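Putative 4-amino-4-deoxychorismate lyase (Thermus thermophilus, PDB 2ZGI) probably acts as a pyridoxal-phosphate-dependent lyase of the class-IV aminotransferase family, perhaps on 4-amino-4-deoxychorismate. Local coordinates at residues Y97-Y105 against I236-Y244. Residues are numbered along the deposited sequence; the frame is centred on the assembly and turned at random.
Sequences YAPLPLSLY and IERFLPACY
Tyr-105 and Leu-240 meet in the seam where the C-terminal tail, leaving helix 233-239, runs along the loop joining strand 89-96 to helix 103-107. Leu-240 CD1 sits over the centre of the Tyr-105 ring, 3.4 Å from the centroid and 15° off the normal, which qualifies as a CH-pi contact. A chi1 of 177° swings CG of Leu-240 away from the backbone N, which sets CD1 on the ring and CD2 3.8 Å from Leu-102 CD1. Ile-236 CG2 lies at the ring's edge, and Pro-241 CD comes within 3.5 Å of Tyr-105 OH. While Leu-240 CD1 presses on one face, a hydrogen bond to Val-220 O holds the hydroxyl end of Tyr-105; with the bond from Tyr-97 OH to Gly-219 O, it ties the loop and the helix that follows it to the residues just after the cofactor-binding Ser-218. Replacing Tyr-105 by an alanine would probably leave Leu-240 CD1 without the ring face it covers and Val-220 O without this hydroxyl partner.

Farther along, Tyr-244 OH donates to Leu-100 O at 2.7 Å, the donor tilted 30° from the carbonyl plane. Pro-99 CB covers a face of the Tyr-244 ring, 4.1 Å from its centroid, in a second CH-pi contact. At the strand end, Cys-243 SG approaches the Tyr-97 ring obliquely, 3.7 Å from CD2, and is disulfide-bonded to Cys-78, whose backbone also hydrogen-bonds Tyr-97. The chemistry thus combines apolar contacts over rings with tyrosine hydroxyls satisfying main-chain carbonyls.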
ATOM      1  N   TYR D  97     -19.918   4.126 -34.892  1.00 32.94           N
ATOM      2  CA  TYR D  97     -19.873   3.211 -33.751  1.00 32.48           C
ATOM      3  C   TYR D  97     -19.996   1.793 -34.282  1.00 31.97           C
ATOM      4  O   TYR D  97     -20.791   1.532 -35.191  1.00 32.05           O
ATOM      5  CB  TYR D  97     -21.032   3.542 -32.783  1.00 33.17           C
ATOM      6  CG  TYR D  97     -21.222   2.578 -31.610  1.00 33.66           C
ATOM      7  CD1 TYR D  97     -20.629   2.821 -30.380  1.00 33.97           C
ATOM      8  CD2 TYR D  97     -22.024   1.440 -31.737  1.00 34.79           C
ATOM      9  CE1 TYR D  97     -20.801   1.944 -29.300  1.00 33.53           C
ATOM     10  CE2 TYR D  97     -22.206   0.558 -30.672  1.00 33.85           C
ATOM     11  CZ  TYR D  97     -21.606   0.822 -29.457  1.00 34.21           C
ATOM     12  OH  TYR D  97     -21.792  -0.056 -28.409  1.00 36.77           O
ATOM     13  N   ALA D  98     -19.199   0.879 -33.749  1.00 31.44           N
ATOM     14  CA  ALA D  98     -19.391  -0.533 -34.060  1.00 31.73           C
ATOM     15  C   ALA D  98     -19.657  -1.311 -32.761  1.00 31.42           C
ATOM     16  O   ALA D  98     -18.873  -1.223 -31.804  1.00 31.91           O
ATOM     17  CB  ALA D  98     -18.184  -1.104 -34.812  1.00 31.79           C
ATOM     18  N   PRO D  99     -20.770  -2.058 -32.727  1.00 31.00           N
ATOM     19  CA  PRO D  99     -21.175  -2.831 -31.562  1.00 30.80           C
ATOM     20  C   PRO D  99     -20.269  -4.021 -31.301  1.00 30.23           C
ATOM     21  O   PRO D  99     -19.610  -4.538 -32.208  1.00 29.70           O
ATOM     22  CB  PRO D  99     -22.560  -3.368 -31.965  1.00 30.69           C
ATOM     23  CG  PRO D  99     -22.538  -3.373 -33.476  1.00 31.80           C
ATOM     24  CD  PRO D  99     -21.806  -2.100 -33.777  1.00 31.50           C
ATOM     25  N   LEU D 100     -20.306  -4.474 -30.059  1.00 30.48           N
ATOM     26  CA  LEU D 100     -19.739  -5.736 -29.681  1.00 30.38           C
ATOM     27  C   LEU D 100     -20.614  -6.821 -30.266  1.00 30.68           C
ATOM     28  O   LEU D 100     -21.800  -6.575 -30.557  1.00 30.74           O
ATOM     29  CB  LEU D 100     -19.720  -5.855 -28.148  1.00 30.32           C
ATOM     30  CG  LEU D 100     -18.729  -4.971 -27.378  1.00 28.56           C
ATOM     31  CD1 LEU D 100     -19.078  -5.053 -25.870  1.00 27.64           C
ATOM     32  CD2 LEU D 100     -17.264  -5.417 -27.681  1.00 30.80           C
ATOM     33  N   PRO D 101     -20.059  -8.040 -30.429  1.00 31.27           N
ATOM     34  CA  PRO D 101     -20.933  -9.152 -30.806  1.00 31.96           C
ATOM     35  C   PRO D 101     -22.090  -9.330 -29.829  1.00 32.80           C
ATOM     36  O   PRO D 101     -21.906  -9.275 -28.586  1.00 31.66           O
ATOM     37  CB  PRO D 101     -19.991 -10.383 -30.763  1.00 31.99           C
ATOM     38  CG  PRO D 101     -18.657  -9.821 -31.004  1.00 31.97           C
ATOM     39  CD  PRO D 101     -18.656  -8.475 -30.288  1.00 30.78           C
ATOM     40  N   LEU D 102     -23.275  -9.531 -30.404  1.00 33.25           N
ATOM     41  CA  LEU D 102     -24.491  -9.773 -29.655  1.00 33.79           C
ATOM     42  C   LEU D 102     -24.356 -10.904 -28.621  1.00 34.61           C
ATOM     43  O   LEU D 102     -24.925 -10.814 -27.531  1.00 33.54           O
ATOM     44  CB  LEU D 102     -25.646 -10.064 -30.618  1.00 34.60           C
ATOM     45  CG  LEU D 102     -27.066 -10.094 -30.034  1.00 34.39           C
ATOM     46  CD1 LEU D 102     -27.382  -8.795 -29.260  1.00 33.67           C
ATOM     47  CD2 LEU D 102     -28.074 -10.356 -31.152  1.00 34.06           C
ATOM     48  N   SER D 103     -23.591 -11.949 -28.957  1.00 34.82           N
ATOM     49  CA  SER D 103     -23.404 -13.080 -28.045  1.00 35.58           C
ATOM     50  C   SER D 103     -22.790 -12.671 -26.712  1.00 35.08           C
ATOM     51  O   SER D 103     -23.065 -13.291 -25.691  1.00 35.23           O
ATOM     52  CB  SER D 103     -22.568 -14.181 -28.698  1.00 35.55           C
ATOM     53  OG  SER D 103     -21.218 -13.771 -28.811  1.00 37.85           O
ATOM     54  N   LEU D 104     -21.967 -11.624 -26.717  1.00 34.92           N
ATOM     55  CA  LEU D 104     -21.352 -11.129 -25.482  1.00 34.49           C
ATOM     56  C   LEU D 104     -22.349 -10.712 -24.415  1.00 34.80           C
ATOM     57  O   LEU D 104     -22.068 -10.802 -23.211  1.00 34.25           O
ATOM     58  CB  LEU D 104     -20.420  -9.950 -25.769  1.00 34.86           C
ATOM     59  CG  LEU D 104     -19.048 -10.264 -26.370  1.00 33.88           C
ATOM     60  CD1 LEU D 104     -18.048  -9.163 -26.025  1.00 32.81           C
ATOM     61  CD2 LEU D 104     -18.525 -11.632 -25.914  1.00 33.46           C
ATOM     62  N   TYR D 105     -23.504 -10.228 -24.859  1.00 34.49           N
ATOM     63  CA  TYR D 105     -24.546  -9.789 -23.937  1.00 34.88           C
ATOM     64  C   TYR D 105     -25.310 -10.982 -23.366  1.00 36.02           C
ATOM     65  O   TYR D 105     -25.951 -10.858 -22.327  1.00 36.05           O
ATOM     66  CB  TYR D 105     -25.485  -8.787 -24.618  1.00 33.90           C
ATOM     67  CG  TYR D 105     -24.779  -7.491 -24.947  1.00 31.30           C
ATOM     68  CD1 TYR D 105     -24.778  -6.440 -24.036  1.00 29.82           C
ATOM     69  CD2 TYR D 105     -24.076  -7.332 -26.144  1.00 28.73           C
ATOM     70  CE1 TYR D 105     -24.110  -5.241 -24.310  1.00 28.40           C
ATOM     71  CE2 TYR D 105     -23.393  -6.131 -26.427  1.00 30.13           C
ATOM     72  CZ  TYR D 105     -23.426  -5.084 -25.488  1.00 27.84           C
ATOM     73  OH  TYR D 105     -22.774  -3.879 -25.720  1.00 28.79           O
ATOM     74  N   ILE D 236     -30.532  -5.981 -19.282  1.00 40.03           N
ATOM     75  CA  ILE D 236     -29.588  -6.131 -20.384  1.00 38.62           C
ATOM     76  C   ILE D 236     -30.248  -5.761 -21.729  1.00 38.07           C
ATOM     77  O   ILE D 236     -29.693  -4.986 -22.518  1.00 36.74           O
ATOM     78  CB  ILE D 236     -28.971  -7.539 -20.366  1.00 38.33           C
ATOM     79  CG1 ILE D 236     -28.016  -7.641 -19.161  1.00 37.76           C
ATOM     80  CG2 ILE D 236     -28.257  -7.850 -21.698  1.00 37.76           C
ATOM     81  CD1 ILE D 236     -27.809  -9.031 -18.654  1.00 37.91           C
ATOM     82  N   GLU D 237     -31.454  -6.284 -21.954  1.00 38.25           N
ATOM     83  CA  GLU D 237     -32.270  -5.927 -23.123  1.00 38.74           C
ATOM     84  C   GLU D 237     -32.455  -4.422 -23.260  1.00 37.80           C
ATOM     85  O   GLU D 237     -32.242  -3.869 -24.339  1.00 37.34           O
ATOM     86  CB  GLU D 237     -33.656  -6.586 -23.054  1.00 39.13           C
ATOM     87  CG  GLU D 237     -33.658  -8.029 -23.476  1.00 43.18           C
ATOM     88  CD  GLU D 237     -34.978  -8.709 -23.187  1.00 47.43           C
ATOM     89  OE1 GLU D 237     -35.682  -8.283 -22.240  1.00 48.73           O
ATOM     90  OE2 GLU D 237     -35.299  -9.679 -23.903  1.00 50.58           O
ATOM     91  N   ARG D 238     -32.846  -3.768 -22.164  1.00 37.14           N
ATOM     92  CA  ARG D 238     -33.143  -2.333 -22.193  1.00 37.34           C
ATOM     93  C   ARG D 238     -31.949  -1.480 -22.618  1.00 36.37           C
ATOM     94  O   ARG D 238     -32.128  -0.463 -23.275  1.00 36.03           O
ATOM     95  CB  ARG D 238     -33.683  -1.803 -20.849  1.00 37.55           C
ATOM     96  CG  ARG D 238     -34.006  -0.287 -20.903  1.00 40.79           C
ATOM     97  CD  ARG D 238     -34.495   0.272 -19.574  1.00 47.25           C
ATOM     98  NE  ARG D 238     -34.932   1.667 -19.707  1.00 52.23           N
ATOM     99  CZ  ARG D 238     -36.178   2.044 -20.001  1.00 54.34           C
ATOM    100  NH1 ARG D 238     -37.130   1.136 -20.193  1.00 54.58           N
ATOM    101  NH2 ARG D 238     -36.475   3.336 -20.108  1.00 56.23           N
ATOM    102  N   PHE D 239     -30.743  -1.908 -22.260  1.00 35.67           N
ATOM    103  CA  PHE D 239     -29.553  -1.067 -22.468  1.00 34.66           C
ATOM    104  C   PHE D 239     -28.670  -1.474 -23.633  1.00 34.28           C
ATOM    105  O   PHE D 239     -27.648  -0.826 -23.906  1.00 33.97           O
ATOM    106  CB  PHE D 239     -28.770  -0.930 -21.162  1.00 34.39           C
ATOM    107  CG  PHE D 239     -29.511  -0.127 -20.131  1.00 34.40           C
ATOM    108  CD1 PHE D 239     -29.544   1.264 -20.211  1.00 34.60           C
ATOM    109  CD2 PHE D 239     -30.234  -0.762 -19.120  1.00 34.30           C
ATOM    110  CE1 PHE D 239     -30.265   2.022 -19.273  1.00 34.49           C
ATOM    111  CE2 PHE D 239     -30.964  -0.015 -18.188  1.00 33.58           C
ATOM    112  CZ  PHE D 239     -30.980   1.383 -18.270  1.00 33.37           C
ATOM    113  N   LEU D 240     -29.068  -2.551 -24.308  1.00 33.11           N
ATOM    114  CA  LEU D 240     -28.330  -3.083 -25.441  1.00 33.71           C
ATOM    115  C   LEU D 240     -28.291  -2.063 -26.576  1.00 33.42           C
ATOM    116  O   LEU D 240     -29.334  -1.598 -27.010  1.00 33.31           O
ATOM    117  CB  LEU D 240     -28.949  -4.398 -25.926  1.00 33.65           C
ATOM    118  CG  LEU D 240     -28.374  -5.103 -27.158  1.00 35.11           C
ATOM    119  CD1 LEU D 240     -27.123  -5.910 -26.770  1.00 35.74           C
ATOM    120  CD2 LEU D 240     -29.446  -6.000 -27.786  1.00 36.11           C
ATOM    121  N   PRO D 241     -27.077  -1.724 -27.061  1.00 33.82           N
ATOM    122  CA  PRO D 241     -26.967  -0.706 -28.110  1.00 33.76           C
ATOM    123  C   PRO D 241     -27.790  -1.095 -29.334  1.00 33.97           C
ATOM    124  O   PRO D 241     -27.708  -2.243 -29.797  1.00 33.98           O
ATOM    125  CB  PRO D 241     -25.471  -0.723 -28.442  1.00 33.34           C
ATOM    126  CG  PRO D 241     -24.834  -1.129 -27.170  1.00 33.86           C
ATOM    127  CD  PRO D 241     -25.750  -2.191 -26.625  1.00 32.80           C
ATOM    128  N   ALA D 242     -28.577  -0.155 -29.845  1.00 34.16           N
ATOM    129  CA  ALA D 242     -29.391  -0.407 -31.033  1.00 34.91           C
ATOM    130  C   ALA D 242     -28.600  -0.231 -32.340  1.00 35.32           C
ATOM    131  O   ALA D 242     -28.960   0.576 -33.196  1.00 35.77           O
ATOM    132  CB  ALA D 242     -30.642   0.488 -31.013  1.00 34.86           C
ATOM    133  N   CYS D 243     -27.531  -1.007 -32.508  1.00 35.77           N
ATOM    134  CA  CYS D 243     -26.518  -0.694 -33.517  1.00 35.72           C
ATOM    135  C   CYS D 243     -26.085  -1.843 -34.439  1.00 36.66           C
ATOM    136  O   CYS D 243     -25.041  -1.750 -35.073  1.00 36.71           O
ATOM    137  CB  CYS D 243     -25.289  -0.096 -32.816  1.00 35.56           C
ATOM    138  SG  CYS D 243     -25.704   1.362 -31.840  1.00 33.44           S
ATOM    139  N   TYR D 244     -26.858  -2.922 -34.507  1.00 37.73           N
ATOM    140  CA  TYR D 244     -26.549  -4.044 -35.425  1.00 39.98           C
ATOM    141  C   TYR D 244     -27.111  -3.813 -36.840  1.00 41.73           C
ATOM    142  O   TYR D 244     -28.119  -3.126 -36.991  1.00 41.53           O
ATOM    143  CB  TYR D 244     -27.048  -5.374 -34.830  1.00 39.28           C
ATOM    144  CG  TYR D 244     -26.364  -5.690 -33.504  1.00 39.04           C
ATOM    145  CD1 TYR D 244     -25.079  -6.262 -33.471  1.00 37.04           C
ATOM    146  CD2 TYR D 244     -26.983  -5.393 -32.292  1.00 36.98           C
ATOM    147  CE1 TYR D 244     -24.439  -6.546 -32.266  1.00 33.75           C
ATOM    148  CE2 TYR D 244     -26.352  -5.665 -31.076  1.00 38.03           C
ATOM    149  CZ  TYR D 244     -25.078  -6.250 -31.075  1.00 36.76           C
ATOM    150  OH  TYR D 244     -24.453  -6.507 -29.870  1.00 38.70           O
TER